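PDB 3DOR: protein CT_858 from Chlamydia trachomatis, which is a secreted chlamydial protease, known as CPAF, that probably cleaves proteins as a serine-type endopeptidase of the S41 peptidase family. Local coordinates for residues V346-Y350 and L439-I445; V388-S394 and V407-E413. All blocks are in the same frame, centred on the assembly; numbering follows the deposited sequence.

Contact 1 (V346-Y350 and L439-I445); sequences VLYLY and LFGFEKI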
# COMPACT_ATOMS: atom_id res chain seq x y z
N VAL B 346 9.62 -7.93 -12.91
CA VAL B 346 10.91 -8.52 -13.22
C VAL B 346 10.86 -10.06 -13.22
O VAL B 346 11.45 -10.72 -14.09
CB VAL B 346 11.98 -8.06 -12.19
CG1 VAL B 346 13.34 -8.63 -12.58
CG2 VAL B 346 12.06 -6.54 -12.16
N LEU B 347 10.18 -10.65 -12.24
CA LEU B 347 10.11 -12.10 -12.16
C LEU B 347 9.36 -12.69 -13.36
O LEU B 347 9.73 -13.75 -13.87
CB LEU B 347 9.45 -12.54 -10.85
CG LEU B 347 10.23 -12.25 -9.55
CD1 LEU B 347 9.32 -12.46 -8.35
CD2 LEU B 347 11.47 -13.15 -9.46
N TYR B 348 8.32 -11.99 -13.81
CA TYR B 348 7.54 -12.44 -14.96
C TYR B 348 8.40 -12.32 -16.22
O TYR B 348 8.39 -13.19 -17.09
CB TYR B 348 6.28 -11.59 -15.10
CG TYR B 348 5.48 -11.89 -16.35
CD1 TYR B 348 4.83 -13.12 -16.51
CD2 TYR B 348 5.33 -10.92 -17.34
CE1 TYR B 348 4.04 -13.37 -17.64
CE2 TYR B 348 4.54 -11.16 -18.47
CZ TYR B 348 3.90 -12.38 -18.61
OH TYR B 348 3.09 -12.61 -19.70
N LEU B 349 9.14 -11.21 -16.31
CA LEU B 349 10.04 -10.97 -17.43
C LEU B 349 11.03 -12.14 -17.47
O LEU B 349 11.32 -12.68 -18.53
CB LEU B 349 10.80 -9.64 -17.21
CG LEU B 349 12.01 -9.20 -18.06
CD1 LEU B 349 13.20 -9.99 -17.65
CD2 LEU B 349 11.75 -9.38 -19.55
N TYR B 350 11.53 -12.53 -16.29
CA TYR B 350 12.48 -13.63 -16.19
C TYR B 350 11.87 -14.96 -16.62
O TYR B 350 12.55 -15.79 -17.22
CB TYR B 350 13.02 -13.76 -14.76
CG TYR B 350 14.02 -12.68 -14.36
CD1 TYR B 350 14.35 -11.64 -15.23
CD2 TYR B 350 14.64 -12.72 -13.11
CE1 TYR B 350 15.27 -10.65 -14.87
CE2 TYR B 350 15.56 -11.74 -12.74
CZ TYR B 350 15.87 -10.71 -13.62
OH TYR B 350 16.76 -9.74 -13.24
N LEU B 439 19.05 -8.42 -9.08
CA LEU B 439 17.75 -8.42 -8.44
C LEU B 439 17.45 -9.86 -8.04
O LEU B 439 17.76 -10.79 -8.78
CB LEU B 439 16.69 -7.88 -9.39
CG LEU B 439 16.94 -6.45 -9.87
CD1 LEU B 439 15.85 -5.99 -10.84
CD2 LEU B 439 16.98 -5.54 -8.66
N PHE B 440 16.86 -10.03 -6.85
CA PHE B 440 16.52 -11.35 -6.32
C PHE B 440 17.75 -12.26 -6.28
O PHE B 440 17.63 -13.45 -6.02
CB PHE B 440 15.42 -12.02 -7.14
CG PHE B 440 14.12 -11.25 -7.17
CD1 PHE B 440 13.78 -10.47 -8.27
CD2 PHE B 440 13.25 -11.30 -6.09
CE1 PHE B 440 12.60 -9.74 -8.29
CE2 PHE B 440 12.06 -10.58 -6.10
CZ PHE B 440 11.73 -9.80 -7.20
N GLY B 441 18.92 -11.68 -6.54
CA GLY B 441 20.14 -12.47 -6.54
C GLY B 441 20.37 -13.31 -7.79
O GLY B 441 21.40 -13.96 -7.89
N PHE B 442 19.43 -13.30 -8.73
CA PHE B 442 19.56 -14.08 -9.97
C PHE B 442 20.70 -13.57 -10.86
O PHE B 442 20.58 -12.54 -11.53
CB PHE B 442 18.26 -14.06 -10.78
CG PHE B 442 17.10 -14.74 -10.11
CD1 PHE B 442 17.11 -14.99 -8.74
CD2 PHE B 442 15.96 -15.09 -10.84
CE1 PHE B 442 16.00 -15.57 -8.11
CE2 PHE B 442 14.85 -15.67 -10.22
CZ PHE B 442 14.87 -15.91 -8.85
N GLU B 443 21.81 -14.30 -10.87
CA GLU B 443 22.95 -13.93 -11.67
C GLU B 443 22.65 -14.17 -13.14
O GLU B 443 23.13 -13.47 -14.03
CB GLU B 443 24.16 -14.76 -11.27
CG GLU B 443 24.55 -14.54 -9.83
CD GLU B 443 26.00 -14.15 -9.70
OE1 GLU B 443 26.87 -15.00 -10.00
OE2 GLU B 443 26.27 -12.99 -9.31
N LYS B 444 21.83 -15.19 -13.39
CA LYS B 444 21.49 -15.50 -14.76
C LYS B 444 20.17 -16.21 -14.85
O LYS B 444 19.66 -16.75 -13.87
CB LYS B 444 22.59 -16.38 -15.38
CG LYS B 444 22.87 -17.66 -14.62
CD LYS B 444 24.05 -18.42 -15.21
CE LYS B 444 25.35 -17.65 -15.06
NZ LYS B 444 26.55 -18.46 -15.44
N ILE B 445 19.59 -16.15 -16.04
CA ILE B 445 18.34 -16.82 -16.31
C ILE B 445 18.70 -18.23 -16.69
O ILE B 445 19.59 -18.46 -17.52
CB ILE B 445 17.58 -16.14 -17.45
CG1 ILE B 445 16.70 -15.04 -16.87
CG2 ILE B 445 16.76 -17.17 -18.21
CD1 ILE B 445 16.61 -13.83 -17.72
O HOH W 1 18.69 -10.74 -11.56
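Leu-439 meets the helix first, its CD1 touching both methyls of Val-346, 4.0 Å from CG1; the two branched aliphatic chains cross here at about a right angle. Phe-440 follows with its ring turned across Leu-347. With CG beside its own backbone N (chi1 -68°), Leu-347 carries its methyl CD2 to 3.8 Å from the Phe-440 ring centroid and only 13° off the normal, a CH-pi contact over the face, while Val-346 CB lies at the ring edge. Phe-442 then brings CD2 to 3.5 Å from Tyr-350 CD2, the two ring planes inclined at 32°. Ile-445 closes the row, its CD1 4.0 Å from Tyr-350 CD1.

Tyrosine suits its place because its stem is apolar and its tip is not: Tyr-350 OH donates to a water at 2.7 Å, and that water donates in turn to Leu-439 O and Phe-442 O, satisfying carbonyls of the turn. Within the S41 peptidase region of the chain, the contact thus joins the start of helix 346-354 to the turn before strand 444-445. That strand pairs with strand 361-368, whose Leu-363 touches both Tyr-350 and Ile-445, while helix 409-428 meets Phe-440 through Leu-415.

Contact 2 (V388-S394 and V407-E413); sequences VDTNVES and VDLQVAE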
# COMPACT_ATOMS: atom_id res chain seq x y z
N VAL B 388 16.55 -24.48 3.76
CA VAL B 388 16.27 -25.04 2.45
C VAL B 388 17.57 -25.56 1.86
O VAL B 388 18.49 -24.78 1.61
CB VAL B 388 15.66 -23.97 1.51
CG1 VAL B 388 15.58 -24.49 0.09
CG2 VAL B 388 14.28 -23.59 2.00
N ASP B 389 17.64 -26.87 1.67
CA ASP B 389 18.84 -27.51 1.11
C ASP B 389 18.51 -28.35 -0.12
O ASP B 389 19.41 -28.94 -0.72
CB ASP B 389 19.52 -28.43 2.14
CG ASP B 389 19.38 -27.94 3.56
OD1 ASP B 389 19.70 -26.76 3.82
OD2 ASP B 389 18.95 -28.75 4.42
N THR B 390 17.24 -28.43 -0.48
CA THR B 390 16.84 -29.24 -1.63
C THR B 390 15.81 -28.54 -2.52
O THR B 390 15.22 -27.52 -2.13
CB THR B 390 16.21 -30.57 -1.18
OG1 THR B 390 14.92 -30.32 -0.62
CG2 THR B 390 17.08 -31.24 -0.12
N ASN B 391 15.59 -29.11 -3.71
CA ASN B 391 14.62 -28.55 -4.63
C ASN B 391 13.21 -28.57 -4.04
O ASN B 391 12.51 -27.56 -4.08
CB ASN B 391 14.62 -29.32 -5.95
CG ASN B 391 15.89 -29.12 -6.75
OD1 ASN B 391 16.42 -28.01 -6.82
ND2 ASN B 391 16.38 -30.18 -7.38
N VAL B 392 12.80 -29.71 -3.51
CA VAL B 392 11.45 -29.82 -2.94
C VAL B 392 11.28 -28.78 -1.84
O VAL B 392 10.22 -28.18 -1.70
CB VAL B 392 11.19 -31.23 -2.35
CG1 VAL B 392 9.77 -31.31 -1.81
CG2 VAL B 392 11.40 -32.29 -3.41
N GLU B 393 12.34 -28.58 -1.06
CA GLU B 393 12.33 -27.60 0.02
C GLU B 393 12.12 -26.19 -0.55
O GLU B 393 11.34 -25.40 -0.02
CB GLU B 393 13.65 -27.66 0.78
CG GLU B 393 13.51 -28.03 2.24
CD GLU B 393 14.53 -29.06 2.67
OE1 GLU B 393 14.11 -30.15 3.11
OE2 GLU B 393 15.75 -28.80 2.58
N SER B 394 12.82 -25.90 -1.63
CA SER B 394 12.70 -24.60 -2.29
C SER B 394 11.27 -24.38 -2.77
O SER B 394 10.68 -23.32 -2.53
CB SER B 394 13.66 -24.54 -3.48
OG SER B 394 14.99 -24.75 -3.05
N VAL B 407 11.01 -22.50 -9.79
CA VAL B 407 11.75 -22.48 -8.52
C VAL B 407 12.66 -23.69 -8.39
O VAL B 407 12.26 -24.83 -8.64
CB VAL B 407 10.79 -22.40 -7.30
CG1 VAL B 407 11.56 -22.67 -6.00
CG2 VAL B 407 10.16 -21.01 -7.24
N ASP B 408 13.90 -23.41 -7.98
CA ASP B 408 14.97 -24.38 -7.83
C ASP B 408 15.74 -24.15 -6.53
O ASP B 408 15.49 -23.19 -5.83
CB ASP B 408 15.97 -24.20 -8.97
CG ASP B 408 16.14 -25.42 -9.79
OD1 ASP B 408 16.92 -25.39 -10.76
OD2 ASP B 408 15.48 -26.43 -9.45
N LEU B 409 16.69 -25.03 -6.25
CA LEU B 409 17.54 -24.86 -5.08
C LEU B 409 18.43 -23.68 -5.51
O LEU B 409 18.81 -22.84 -4.70
CB LEU B 409 18.41 -26.10 -4.85
CG LEU B 409 18.64 -26.61 -3.41
CD1 LEU B 409 19.94 -27.40 -3.40
CD2 LEU B 409 18.71 -25.46 -2.42
N GLN B 410 18.75 -23.65 -6.80
CA GLN B 410 19.57 -22.59 -7.38
C GLN B 410 18.91 -21.25 -7.10
O GLN B 410 19.58 -20.27 -6.77
CB GLN B 410 19.72 -22.80 -8.89
CG GLN B 410 20.46 -21.67 -9.61
CD GLN B 410 21.81 -21.34 -8.98
OE1 GLN B 410 21.87 -20.75 -7.89
NE2 GLN B 410 22.89 -21.71 -9.65
N VAL B 411 17.60 -21.22 -7.24
CA VAL B 411 16.83 -20.01 -7.00
C VAL B 411 16.91 -19.65 -5.52
O VAL B 411 17.15 -18.48 -5.18
CB VAL B 411 15.36 -20.20 -7.45
CG1 VAL B 411 14.50 -19.06 -6.94
CG2 VAL B 411 15.30 -20.27 -8.98
N ALA B 412 16.74 -20.64 -4.65
CA ALA B 412 16.81 -20.40 -3.21
C ALA B 412 18.19 -19.87 -2.86
O ALA B 412 18.32 -18.92 -2.10
CB ALA B 412 16.53 -21.70 -2.44
N GLU B 413 19.23 -20.46 -3.44
CA GLU B 413 20.59 -20.02 -3.19
C GLU B 413 20.83 -18.60 -3.69
O GLU B 413 21.57 -17.85 -3.07
CB GLU B 413 21.59 -20.98 -3.83
CG GLU B 413 21.64 -22.35 -3.16
CD GLU B 413 21.89 -22.24 -1.66
OE1 GLU B 413 22.81 -21.50 -1.26
OE2 GLU B 413 21.16 -22.89 -0.87
O HOH W 2 18.71 -26.49 -8.41
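Leu-409 lies against the turn that leads into helix 391-398, and its side chain can be followed outward atom by atom. CB sits 3.4 Å from Asn-391 OD1, the same oxygen that receives the Leu-409 backbone N-H. Leu-409 CG comes next, 3.5 Å from Thr-390 C. There the chain forks: CD1 goes to Asp-389 O, while Leu-409 CD2 lies near Asp-389 C and Ser-394 OG and touches Val-388 CG1 at 4.1 Å, the leucine and valine side chains sliding past each other in opposite directions. A leucine fits because its branched end can cover polar backbone while still reaching a valine; Val-388 CG1 also touches Ala-412 CB, where a small side chain lets the two segments come close.

The one direct hydrogen bond across the contact runs from Leu-409 N to Asn-391 OD1, 3.0 Å long, in the carbonyl plane but bent at the hydrogen to 138°. A water donates to the same OD1 and accepts from Gln-410 N. Asp-408 OD2 lies beside OD1 without bonding, both being acceptors.

Within 388-394, Thr-390 is the N-cap of helix 391-398, its OG1 accepting from Glu-393 N at 3.1 Å. Ser-394, with OG beside its own backbone N (chi1 -58°), returns a bond to Thr-390 O from the face opposite the one used by Ser-394 N. Glu-413 turns its OE2 to Lys-416 in a salt bridge. The chemistry is therefore that of two helix starts set together: Asp-408, at the N-cap position of helix 409-428, makes no capping bond; Asn-391 OD1 instead serves that helix's first N-H groups, one directly and one through water, and the carboxylate may still favour the same helix end electrostatically.

Overall arrangement
Contact 1 is buried, its centre about 18 Å from the centre of the chain, whereas contact 2 lies farther out, its centre about 32 Å away, and is only partly buried. Their chemistry follows: rings and aliphatic chains dominate contact 1, with one water serving its polar atoms, while contact 2 joins its segments by one amide hydrogen bond, a water and a few apolar groups, beside a helix cap within one segment. Contact 2 lies in the chain between the two segments of contact 1, and the centres are about 15 Å apart. Helix 409-428 joins them, for Val-411 CG1, in the helix that begins in contact 2, packs 3.7 Å from Phe-442 CZ of contact 1.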